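Local coordinates for protein metazoan TIR-STING fusion (Crassostrea gigas, PDB 6WT6) that joins a TIR domain to a STING ligand-binding domain in one polypeptide and is modelled as a two-chain assembly, at residues 84-88 with 157-161; 46-50 with 62-66; 221-225 with 302-306. All blocks are in the same frame, centred on the assembly; numbering follows the deposited sequence.

Contact 1. Residues 84-88 with 157-161; sequences SKNVI and QAISK
Lys85 reaches across to the end of helix 153-159 and meets it with the tip of its chain. Its CE lies 3.3 Å from the carbonyl O of Ile159. CG stands anti to the backbone N (chi1 167°) and the chain runs extended until it bends at the last torsion. That bend turns NZ in beside the aliphatic chain of Lys161. The two lysine ends are modelled very tightly here, so the details of this approach of like charges are doubtful. Asn86 faces the same helix end, its OD1 3.5 Å from Ile159 O, without a bond between them. Its amide is held instead by ND2, which bonds to the carbonyl of Cys119. Deeper in, Ile88 and Ile159 cross at about a right angle and touch by their end methyls, CD1 to CD1 at 3.8 Å. Around this apolar pair, Ile88 also packs on Val121 and Val123, and Ile159 on His32 and Phe58. The backbone of Asn86 bonds to His32 and Phe34 in strand 31-36, and that of Val87 to Cys119 and Val121. The contact thus sets helix 153-159 against an inner strand of the parallel sheet of the TIR domain, as in its flavodoxin-like alpha/beta fold.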
ATOM      1  N   SER A  84      -2.230   8.403  21.224  1.00 44.06           N
ATOM      2  CA  SER A  84      -2.734   7.469  22.218  1.00 49.92           C
ATOM      3  C   SER A  84      -1.987   6.147  22.103  1.00 49.26           C
ATOM      4  O   SER A  84      -1.923   5.550  21.023  1.00 45.93           O
ATOM      5  CB  SER A  84      -4.239   7.248  22.064  1.00 51.41           C
ATOM      6  OG  SER A  84      -4.964   8.378  22.522  1.00 56.20           O
ATOM      7  N   LYS A  85      -1.416   5.708  23.225  1.00 50.99           N
ATOM      8  CA  LYS A  85      -0.726   4.425  23.267  1.00 50.98           C
ATOM      9  C   LYS A  85      -1.667   3.285  22.893  1.00 48.07           C
ATOM     10  O   LYS A  85      -1.357   2.468  22.017  1.00 46.38           O
ATOM     11  CB  LYS A  85      -0.131   4.227  24.660  1.00 55.18           C
ATOM     12  CG  LYS A  85       0.362   2.837  24.974  1.00 54.67           C
ATOM     13  CD  LYS A  85       0.357   2.640  26.479  1.00 59.34           C
ATOM     14  CE  LYS A  85       1.082   1.384  26.889  1.00 60.55           C
ATOM     15  NZ  LYS A  85       2.546   1.561  26.750  1.00 63.74           N
ATOM     16  N   ASN A  86      -2.830   3.226  23.532  1.00 46.89           N
ATOM     17  CA  ASN A  86      -3.854   2.247  23.208  1.00 48.99           C
ATOM     18  C   ASN A  86      -5.112   2.955  22.715  1.00 49.48           C
ATOM     19  O   ASN A  86      -5.349   4.129  23.008  1.00 51.48           O
ATOM     20  CB  ASN A  86      -4.184   1.361  24.420  1.00 52.12           C
ATOM     21  CG  ASN A  86      -3.037   0.431  24.797  1.00 52.08           C
ATOM     22  OD1 ASN A  86      -2.122   0.814  25.527  1.00 54.00           O
ATOM     23  ND2 ASN A  86      -3.090  -0.802  24.308  1.00 50.05           N
ATOM     24  N   VAL A  87      -5.914   2.229  21.941  1.00 44.83           N
ATOM     25  CA  VAL A  87      -7.223   2.694  21.493  1.00 45.11           C
ATOM     26  C   VAL A  87      -8.262   1.708  22.008  1.00 46.31           C
ATOM     27  O   VAL A  87      -8.201   0.512  21.689  1.00 44.38           O
ATOM     28  CB  VAL A  87      -7.304   2.825  19.962  1.00 40.75           C
ATOM     29  CG1 VAL A  87      -8.729   3.132  19.531  1.00 40.87           C
ATOM     30  CG2 VAL A  87      -6.362   3.912  19.476  1.00 39.48           C
ATOM     31  N   ILE A  88      -9.209   2.202  22.799  1.00 50.75           N
ATOM     32  CA  ILE A  88     -10.273   1.388  23.372  1.00 51.61           C
ATOM     33  C   ILE A  88     -11.509   1.526  22.492  1.00 55.17           C
ATOM     34  O   ILE A  88     -12.059   2.625  22.345  1.00 58.49           O
ATOM     35  CB  ILE A  88     -10.573   1.804  24.821  1.00 53.00           C
ATOM     36  CG1 ILE A  88      -9.391   1.463  25.733  1.00 52.42           C
ATOM     37  CG2 ILE A  88     -11.843   1.142  25.322  1.00 51.30           C
ATOM     38  CD1 ILE A  88      -9.534   1.996  27.139  1.00 53.98           C
ATOM     39  N   GLN A 157      -5.890  -3.665  32.596  1.00 87.38           N
ATOM     40  CA  GLN A 157      -4.808  -4.629  32.428  1.00 90.36           C
ATOM     41  C   GLN A 157      -4.184  -4.525  31.042  1.00 87.99           C
ATOM     42  O   GLN A 157      -2.967  -4.682  30.888  1.00 85.19           O
ATOM     43  CB  GLN A 157      -5.335  -6.044  32.677  1.00 93.89           C
ATOM     44  CG  GLN A 157      -4.281  -7.134  32.601  1.00 97.51           C
ATOM     45  CD  GLN A 157      -3.378  -7.153  33.817  1.00100.20           C
ATOM     46  OE1 GLN A 157      -3.839  -7.004  34.950  1.00101.85           O
ATOM     47  NE2 GLN A 157      -2.082  -7.332  33.588  1.00 98.76           N
ATOM     48  N   ALA A 158      -4.999  -4.246  30.021  1.00 88.64           N
ATOM     49  CA  ALA A 158      -4.486  -4.170  28.658  1.00 86.51           C
ATOM     50  C   ALA A 158      -3.792  -2.844  28.374  1.00 82.07           C
ATOM     51  O   ALA A 158      -2.934  -2.779  27.486  1.00 79.99           O
ATOM     52  CB  ALA A 158      -5.619  -4.394  27.657  1.00 92.05           C
ATOM     53  N   ILE A 159      -4.140  -1.785  29.110  1.00 80.81           N
ATOM     54  CA  ILE A 159      -3.509  -0.486  28.891  1.00 80.14           C
ATOM     55  C   ILE A 159      -2.073  -0.483  29.406  1.00 79.18           C
ATOM     56  O   ILE A 159      -1.220   0.246  28.885  1.00 79.67           O
ATOM     57  CB  ILE A 159      -4.350   0.625  29.549  1.00 84.96           C
ATOM     58  CG1 ILE A 159      -5.772   0.626  28.986  1.00 83.36           C
ATOM     59  CG2 ILE A 159      -3.718   1.993  29.334  1.00 86.96           C
ATOM     60  CD1 ILE A 159      -6.692   1.617  29.668  1.00 83.03           C
ATOM     61  N   SER A 160      -1.773  -1.296  30.416  1.00 78.61           N
ATOM     62  CA  SER A 160      -0.446  -1.295  31.020  1.00 75.87           C
ATOM     63  C   SER A 160       0.573  -1.971  30.107  1.00 74.91           C
ATOM     64  O   SER A 160       0.314  -3.037  29.542  1.00 74.38           O
ATOM     65  CB  SER A 160      -0.484  -2.002  32.373  1.00 75.73           C
ATOM     66  OG  SER A 160      -1.560  -1.530  33.163  1.00 74.36           O
ATOM     67  N   LYS A 161       1.743  -1.348  29.978  1.00 75.22           N
ATOM     68  CA  LYS A 161       2.812  -1.872  29.125  1.00 71.32           C
ATOM     69  C   LYS A 161       3.817  -2.693  29.929  1.00 71.94           C
ATOM     70  O   LYS A 161       4.910  -2.221  30.247  1.00 72.41           O
ATOM     71  CB  LYS A 161       3.534  -0.732  28.403  1.00 71.25           C
ATOM     72  CG  LYS A 161       4.554  -1.192  27.362  1.00 71.46           C
ATOM     73  CD  LYS A 161       5.104  -0.020  26.561  1.00 71.09           C
ATOM     74  CE  LYS A 161       5.678   1.055  27.469  1.00 74.18           C
ATOM     75  NZ  LYS A 161       6.093   2.256  26.692  1.00 73.08           N
TER

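Contact 2. Residues 46-50 with 62-66; sequences ARTIL and FAERD
Phe62 carries most of the contact and meets three residues of helix 43-56. Leu50 sits over one face of its ring. The CD2 methyl makes a CH-pi contact, 3.9 Å from the centroid of the Phe62 ring and 25° off the ring normal. Ala46 comes in at the edge, its CB 3.4 Å from Phe62 CE1. The Phe62 side chain points its ring at the helix because CG is anti to the backbone N (chi1 -164°). Its ring also stacks with Tyr37. Arg47 passes the far end of the ring, with CG 3.7 Å from Phe62 CE2. Its chain bends twice before NH1 forms a salt bridge with Glu64 OE1, modelled so short that the exact distance is doubtful. Leu50 has a second neighbour in Arg65: its CD2 lies over a face of that guanidinium, whose NH1 pairs with Glu54. The backbone N of Phe62 is aimed straight at Asp66 OD2 (178°), at a doubtfully short distance. Arg65 NE pairs with the same carboxylate through OD1, its hydrogen bonds there weak. The chemistry is layered: an aromatic and aliphatic centre joins helix 43-56 to the end of strand 60-62 and short helix 63-66, and ion pairs close over its more exposed side.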
ATOM      1  N   ALA A  46     -19.241   5.066  27.551  1.00 80.45           N
ATOM      2  CA  ALA A  46     -17.869   5.519  27.364  1.00 75.14           C
ATOM      3  C   ALA A  46     -17.417   6.399  28.523  1.00 74.62           C
ATOM      4  O   ALA A  46     -16.252   6.341  28.934  1.00 71.64           O
ATOM      5  CB  ALA A  46     -17.739   6.255  26.033  1.00 72.19           C
ATOM      6  N   ARG A  47     -18.324   7.216  29.066  1.00 75.55           N
ATOM      7  CA  ARG A  47     -17.997   7.998  30.255  1.00 77.29           C
ATOM      8  C   ARG A  47     -17.706   7.091  31.445  1.00 76.30           C
ATOM      9  O   ARG A  47     -16.786   7.358  32.226  1.00 72.30           O
ATOM     10  CB  ARG A  47     -19.138   8.962  30.587  1.00 81.53           C
ATOM     11  CG  ARG A  47     -18.858  10.418  30.241  1.00 83.77           C
ATOM     12  CD  ARG A  47     -18.975  11.316  31.468  1.00 86.00           C
ATOM     13  NE  ARG A  47     -17.681  11.849  31.890  1.00 84.86           N
ATOM     14  CZ  ARG A  47     -17.178  13.007  31.470  1.00 85.35           C
ATOM     15  NH1 ARG A  47     -17.862  13.757  30.615  1.00 87.86           N
ATOM     16  NH2 ARG A  47     -15.994  13.416  31.904  1.00 82.70           N
ATOM     17  N   THR A  48     -18.482   6.015  31.597  1.00 76.78           N
ATOM     18  CA  THR A  48     -18.257   5.087  32.699  1.00 75.11           C
ATOM     19  C   THR A  48     -16.870   4.459  32.608  1.00 75.06           C
ATOM     20  O   THR A  48     -16.127   4.423  33.597  1.00 77.27           O
ATOM     21  CB  THR A  48     -19.342   4.008  32.706  1.00 72.37           C
ATOM     22  OG1 THR A  48     -20.630   4.625  32.847  1.00 75.09           O
ATOM     23  CG2 THR A  48     -19.122   3.032  33.856  1.00 68.01           C
ATOM     24  N   ILE A  49     -16.500   3.967  31.422  1.00 70.90           N
ATOM     25  CA  ILE A  49     -15.168   3.396  31.238  1.00 66.06           C
ATOM     26  C   ILE A  49     -14.099   4.462  31.444  1.00 64.16           C
ATOM     27  O   ILE A  49     -13.065   4.209  32.072  1.00 63.52           O
ATOM     28  CB  ILE A  49     -15.053   2.734  29.852  1.00 63.93           C
ATOM     29  CG1 ILE A  49     -15.902   1.461  29.797  1.00 65.21           C
ATOM     30  CG2 ILE A  49     -13.596   2.425  29.514  1.00 61.66           C
ATOM     31  CD1 ILE A  49     -15.852   0.742  28.464  1.00 63.91           C
ATOM     32  N   LEU A  50     -14.340   5.673  30.937  1.00 65.52           N
ATOM     33  CA  LEU A  50     -13.389   6.766  31.116  1.00 66.61           C
ATOM     34  C   LEU A  50     -13.127   7.040  32.590  1.00 72.24           C
ATOM     35  O   LEU A  50     -11.973   7.112  33.026  1.00 74.53           O
ATOM     36  CB  LEU A  50     -13.907   8.028  30.430  1.00 64.87           C
ATOM     37  CG  LEU A  50     -13.099   9.292  30.731  1.00 62.53           C
ATOM     38  CD1 LEU A  50     -11.773   9.251  29.997  1.00 56.14           C
ATOM     39  CD2 LEU A  50     -13.883  10.554  30.382  1.00 64.44           C
ATOM     40  N   PHE A  62     -11.015  11.793  25.566  1.00 62.25           N
ATOM     41  CA  PHE A  62     -12.451  11.550  25.485  1.00 63.07           C
ATOM     42  C   PHE A  62     -13.082  12.636  24.625  1.00 59.27           C
ATOM     43  O   PHE A  62     -12.957  13.825  24.938  1.00 56.51           O
ATOM     44  CB  PHE A  62     -13.074  11.527  26.883  1.00 66.02           C
ATOM     45  CG  PHE A  62     -14.450  10.927  26.929  1.00 67.93           C
ATOM     46  CD1 PHE A  62     -14.626   9.563  26.776  1.00 67.99           C
ATOM     47  CD2 PHE A  62     -15.564  11.722  27.143  1.00 68.91           C
ATOM     48  CE1 PHE A  62     -15.888   9.005  26.824  1.00 69.08           C
ATOM     49  CE2 PHE A  62     -16.830  11.167  27.193  1.00 70.75           C
ATOM     50  CZ  PHE A  62     -16.992   9.805  27.035  1.00 69.92           C
ATOM     51  N   ALA A  63     -13.771  12.226  23.555  1.00 59.00           N
ATOM     52  CA  ALA A  63     -14.255  13.167  22.548  1.00 61.21           C
ATOM     53  C   ALA A  63     -15.116  14.267  23.163  1.00 63.18           C
ATOM     54  O   ALA A  63     -14.841  15.459  22.985  1.00 62.37           O
ATOM     55  CB  ALA A  63     -15.035  12.414  21.467  1.00 62.99           C
ATOM     56  N   GLU A  64     -16.162  13.876  23.898  1.00 65.79           N
ATOM     57  CA  GLU A  64     -17.078  14.845  24.499  1.00 70.63           C
ATOM     58  C   GLU A  64     -16.335  15.887  25.326  1.00 72.46           C
ATOM     59  O   GLU A  64     -16.634  17.086  25.249  1.00 76.75           O
ATOM     60  CB  GLU A  64     -18.102  14.120  25.374  1.00 74.24           C
ATOM     61  CG  GLU A  64     -18.944  15.032  26.250  1.00 75.61           C
ATOM     62  CD  GLU A  64     -19.592  14.291  27.409  1.00 79.39           C
ATOM     63  OE1 GLU A  64     -18.865  13.893  28.348  1.00 79.68           O
ATOM     64  OE2 GLU A  64     -20.827  14.103  27.381  1.00 81.88           O
ATOM     65  N   ARG A  65     -15.361  15.450  26.124  1.00 70.06           N
ATOM     66  CA  ARG A  65     -14.667  16.364  27.024  1.00 69.04           C
ATOM     67  C   ARG A  65     -13.562  17.133  26.314  1.00 69.05           C
ATOM     68  O   ARG A  65     -13.437  18.351  26.488  1.00 69.79           O
ATOM     69  CB  ARG A  65     -14.085  15.585  28.203  1.00 67.23           C
ATOM     70  CG  ARG A  65     -12.989  16.317  28.947  1.00 67.65           C
ATOM     71  CD  ARG A  65     -12.342  15.420  29.988  1.00 66.81           C
ATOM     72  NE  ARG A  65     -11.518  14.390  29.366  1.00 67.72           N
ATOM     73  CZ  ARG A  65     -11.001  13.355  30.019  1.00 68.34           C
ATOM     74  NH1 ARG A  65     -11.230  13.212  31.316  1.00 70.69           N
ATOM     75  NH2 ARG A  65     -10.261  12.464  29.375  1.00 68.38           N
ATOM     76  N   ASP A  66     -12.764  16.440  25.502  1.00 66.47           N
ATOM     77  CA  ASP A  66     -11.529  16.982  24.952  1.00 61.65           C
ATOM     78  C   ASP A  66     -11.689  17.612  23.571  1.00 59.96           C
ATOM     79  O   ASP A  66     -10.929  18.528  23.236  1.00 58.72           O
ATOM     80  CB  ASP A  66     -10.458  15.880  24.892  1.00 59.94           C
ATOM     81  CG  ASP A  66     -10.174  15.256  26.261  1.00 61.49           C
ATOM     82  OD1 ASP A  66      -9.940  16.009  27.230  1.00 62.04           O
ATOM     83  OD2 ASP A  66     -10.187  14.012  26.370  1.00 60.68           O
TER

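Contact 3. Residues 221-225 with 302-306; sequences PQSCR and KYVQS
Residues 221-224 form a type I beta turn at the end of strand 212-221, closed by a bond from Cys224 N to Pro221 O. The turn faces one side of helix 299-319, with Gln222 nearest Tyr303 and Cys224 nearest Ser306 along the backbone. Ser223 adds an ST turn: its OG accepts from the backbone N of Arg225. The same OG takes the Arg225 NE, which lies 3.1 Å away with the oxygen in the guanidinium plane, and bonds to Asp334. From the helix, Lys302 extends toward the turn and bends at its third torsion (chi3 74°). Its NZ donates to Ser223 O at 2.9 Å, from a position tilted 31° out of the carbonyl plane. The ammonium also forms a salt bridge with Glu290. Gln222 lays its side chain across Tyr303 at about a right angle. Its CG is 3.6 Å from Tyr303 CE1, and NE2 lies over one face of the ring, offset toward the rim. The carbonyl O of Gln222 meets the ring edge, 3.5 Å from CE1 of Tyr303. Away from this end, Cys224 SG rests against the helix, 4.0 Å from Ser306 CB. A water donates to both Gln222 O and Ser306 OG and so bridges the segments. Tyr303 also packs on Phe103 of the second subunit. The contact combines packing with a few polar links: Lys302 and a water each hold a backbone carbonyl of the turn. The pairing of Lys302 with Glu290 would probably favour its protonated form.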
ATOM      1  N   PRO A 221      14.201  -6.531 -10.701  1.00 17.88           N
ATOM      2  CA  PRO A 221      15.220  -7.375 -10.065  1.00 21.22           C
ATOM      3  C   PRO A 221      14.718  -7.922  -8.737  1.00 23.32           C
ATOM      4  O   PRO A 221      14.069  -7.216  -7.962  1.00 21.64           O
ATOM      5  CB  PRO A 221      16.400  -6.417  -9.866  1.00 13.66           C
ATOM      6  CG  PRO A 221      15.766  -5.061  -9.795  1.00 13.59           C
ATOM      7  CD  PRO A 221      14.607  -5.115 -10.752  1.00 16.65           C
ATOM      8  N   GLN A 222      15.036  -9.196  -8.474  1.00 24.50           N
ATOM      9  CA  GLN A 222      14.515  -9.849  -7.276  1.00 24.80           C
ATOM     10  C   GLN A 222      14.989  -9.164  -6.000  1.00 23.54           C
ATOM     11  O   GLN A 222      14.270  -9.159  -4.996  1.00 28.04           O
ATOM     12  CB  GLN A 222      14.917 -11.324  -7.257  1.00 28.29           C
ATOM     13  CG  GLN A 222      14.385 -12.085  -6.050  1.00 30.38           C
ATOM     14  CD  GLN A 222      14.731 -13.557  -6.087  1.00 33.98           C
ATOM     15  OE1 GLN A 222      15.372 -14.031  -7.023  1.00 37.74           O
ATOM     16  NE2 GLN A 222      14.306 -14.290  -5.067  1.00 33.93           N
ATOM     17  N   SER A 223      16.193  -8.595  -6.007  1.00 23.36           N
ATOM     18  CA  SER A 223      16.660  -7.899  -4.814  1.00 21.88           C
ATOM     19  C   SER A 223      15.950  -6.572  -4.605  1.00 20.19           C
ATOM     20  O   SER A 223      16.116  -5.968  -3.538  1.00 23.53           O
ATOM     21  CB  SER A 223      18.164  -7.656  -4.889  1.00 18.42           C
ATOM     22  OG  SER A 223      18.446  -6.571  -5.756  1.00 23.93           O
ATOM     23  N   CYS A 224      15.186  -6.111  -5.599  1.00 16.92           N
ATOM     24  CA  CYS A 224      14.494  -4.824  -5.636  1.00 18.67           C
ATOM     25  C   CYS A 224      15.453  -3.641  -5.705  1.00 20.87           C
ATOM     26  O   CYS A 224      15.007  -2.491  -5.605  1.00 27.06           O
ATOM     27  CB  CYS A 224      13.540  -4.659  -4.448  1.00 15.51           C
ATOM     28  SG  CYS A 224      12.324  -5.993  -4.345  1.00 22.41           S
ATOM     29  N   ARG A 225      16.753  -3.887  -5.867  1.00 17.42           N
ATOM     30  CA  ARG A 225      17.711  -2.807  -6.064  1.00 24.67           C
ATOM     31  C   ARG A 225      17.577  -2.262  -7.476  1.00 26.80           C
ATOM     32  O   ARG A 225      17.799  -2.983  -8.453  1.00 22.21           O
ATOM     33  CB  ARG A 225      19.136  -3.298  -5.828  1.00 34.68           C
ATOM     34  CG  ARG A 225      19.521  -3.453  -4.384  1.00 42.71           C
ATOM     35  CD  ARG A 225      20.938  -3.989  -4.244  1.00 43.92           C
ATOM     36  NE  ARG A 225      21.105  -5.278  -4.910  1.00 45.93           N
ATOM     37  CZ  ARG A 225      22.278  -5.882  -5.081  1.00 52.41           C
ATOM     38  NH1 ARG A 225      23.388  -5.313  -4.630  1.00 48.37           N
ATOM     39  NH2 ARG A 225      22.339  -7.052  -5.704  1.00 56.86           N
ATOM     40  N   LYS A 302      10.563  -9.195   2.081  1.00 26.32           N
ATOM     41  CA  LYS A 302      10.837  -8.432   0.869  1.00 25.32           C
ATOM     42  C   LYS A 302      10.402  -9.211  -0.368  1.00 22.25           C
ATOM     43  O   LYS A 302       9.824  -8.640  -1.299  1.00 18.82           O
ATOM     44  CB  LYS A 302      12.321  -8.072   0.789  1.00 22.01           C
ATOM     45  CG  LYS A 302      12.657  -7.180  -0.398  1.00 21.69           C
ATOM     46  CD  LYS A 302      14.122  -6.796  -0.456  1.00 17.78           C
ATOM     47  CE  LYS A 302      14.990  -7.960  -0.904  1.00 20.89           C
ATOM     48  NZ  LYS A 302      16.401  -7.532  -1.134  1.00 24.21           N
ATOM     49  N   TYR A 303      10.648 -10.522  -0.380  1.00 24.06           N
ATOM     50  CA  TYR A 303      10.226 -11.343  -1.511  1.00 24.45           C
ATOM     51  C   TYR A 303       8.711 -11.502  -1.547  1.00 28.54           C
ATOM     52  O   TYR A 303       8.099 -11.411  -2.615  1.00 27.22           O
ATOM     53  CB  TYR A 303      10.907 -12.709  -1.448  1.00 22.26           C
ATOM     54  CG  TYR A 303      12.412 -12.656  -1.590  1.00 21.74           C
ATOM     55  CD1 TYR A 303      13.021 -11.671  -2.354  1.00 19.52           C
ATOM     56  CD2 TYR A 303      13.221 -13.592  -0.961  1.00 24.36           C
ATOM     57  CE1 TYR A 303      14.389 -11.618  -2.491  1.00 21.47           C
ATOM     58  CE2 TYR A 303      14.599 -13.545  -1.091  1.00 28.50           C
ATOM     59  CZ  TYR A 303      15.175 -12.555  -1.857  1.00 25.72           C
ATOM     60  OH  TYR A 303      16.540 -12.495  -1.999  1.00 26.86           O
ATOM     61  N   VAL A 304       8.091 -11.737  -0.388  1.00 28.28           N
ATOM     62  CA  VAL A 304       6.642 -11.931  -0.339  1.00 29.92           C
ATOM     63  C   VAL A 304       5.916 -10.652  -0.741  1.00 27.88           C
ATOM     64  O   VAL A 304       5.004 -10.674  -1.579  1.00 27.13           O
ATOM     65  CB  VAL A 304       6.212 -12.411   1.058  1.00 26.75           C
ATOM     66  CG1 VAL A 304       4.703 -12.306   1.212  1.00 22.88           C
ATOM     67  CG2 VAL A 304       6.680 -13.840   1.291  1.00 22.06           C
ATOM     68  N   GLN A 305       6.306  -9.523  -0.141  1.00 22.82           N
ATOM     69  CA  GLN A 305       5.705  -8.237  -0.489  1.00 18.18           C
ATOM     70  C   GLN A 305       5.856  -7.936  -1.976  1.00 27.67           C
ATOM     71  O   GLN A 305       4.911  -7.465  -2.622  1.00 27.25           O
ATOM     72  CB  GLN A 305       6.337  -7.115   0.338  1.00 14.09           C
ATOM     73  CG  GLN A 305       6.071  -7.193   1.837  1.00 21.39           C
ATOM     74  CD  GLN A 305       4.799  -6.486   2.260  1.00 27.87           C
ATOM     75  OE1 GLN A 305       3.948  -6.158   1.433  1.00 28.48           O
ATOM     76  NE2 GLN A 305       4.669  -6.239   3.560  1.00 31.26           N
ATOM     77  N   SER A 306       7.034  -8.213  -2.542  1.00 25.15           N
ATOM     78  CA  SER A 306       7.278  -7.855  -3.936  1.00 23.02           C
ATOM     79  C   SER A 306       6.525  -8.762  -4.908  1.00 22.03           C
ATOM     80  O   SER A 306       6.222  -8.336  -6.029  1.00 27.88           O
ATOM     81  CB  SER A 306       8.780  -7.877  -4.229  1.00 25.37           C
ATOM     82  OG  SER A 306       9.333  -9.153  -3.979  1.00 26.87           O
TER
HETATM   83  O   HOH W   1      11.432 -10.104  -5.021  1.00 23.75           O

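Contacts 1 and 2 belong to the TIR domain and contact 3 to the STING domain, about 35 and 46 Å from them between centres. The first two lie about 15 Å apart between centres without touching. Both pack a helix against parts of the same parallel sheet: contact 1 at inner strand 84-91, contact 2 at the end of outer strand 60-62. All three are partly buried. Contact 2 has an aromatic and aliphatic centre, contact 1 a single isoleucine pair at its deeper end. Their charges differ, for contact 1 brings two lysines together while contact 2 pairs arginine with glutamate. Contact 3 instead joins a turn to a helix, and a direct bond and a bridging water accompany side-chain packing.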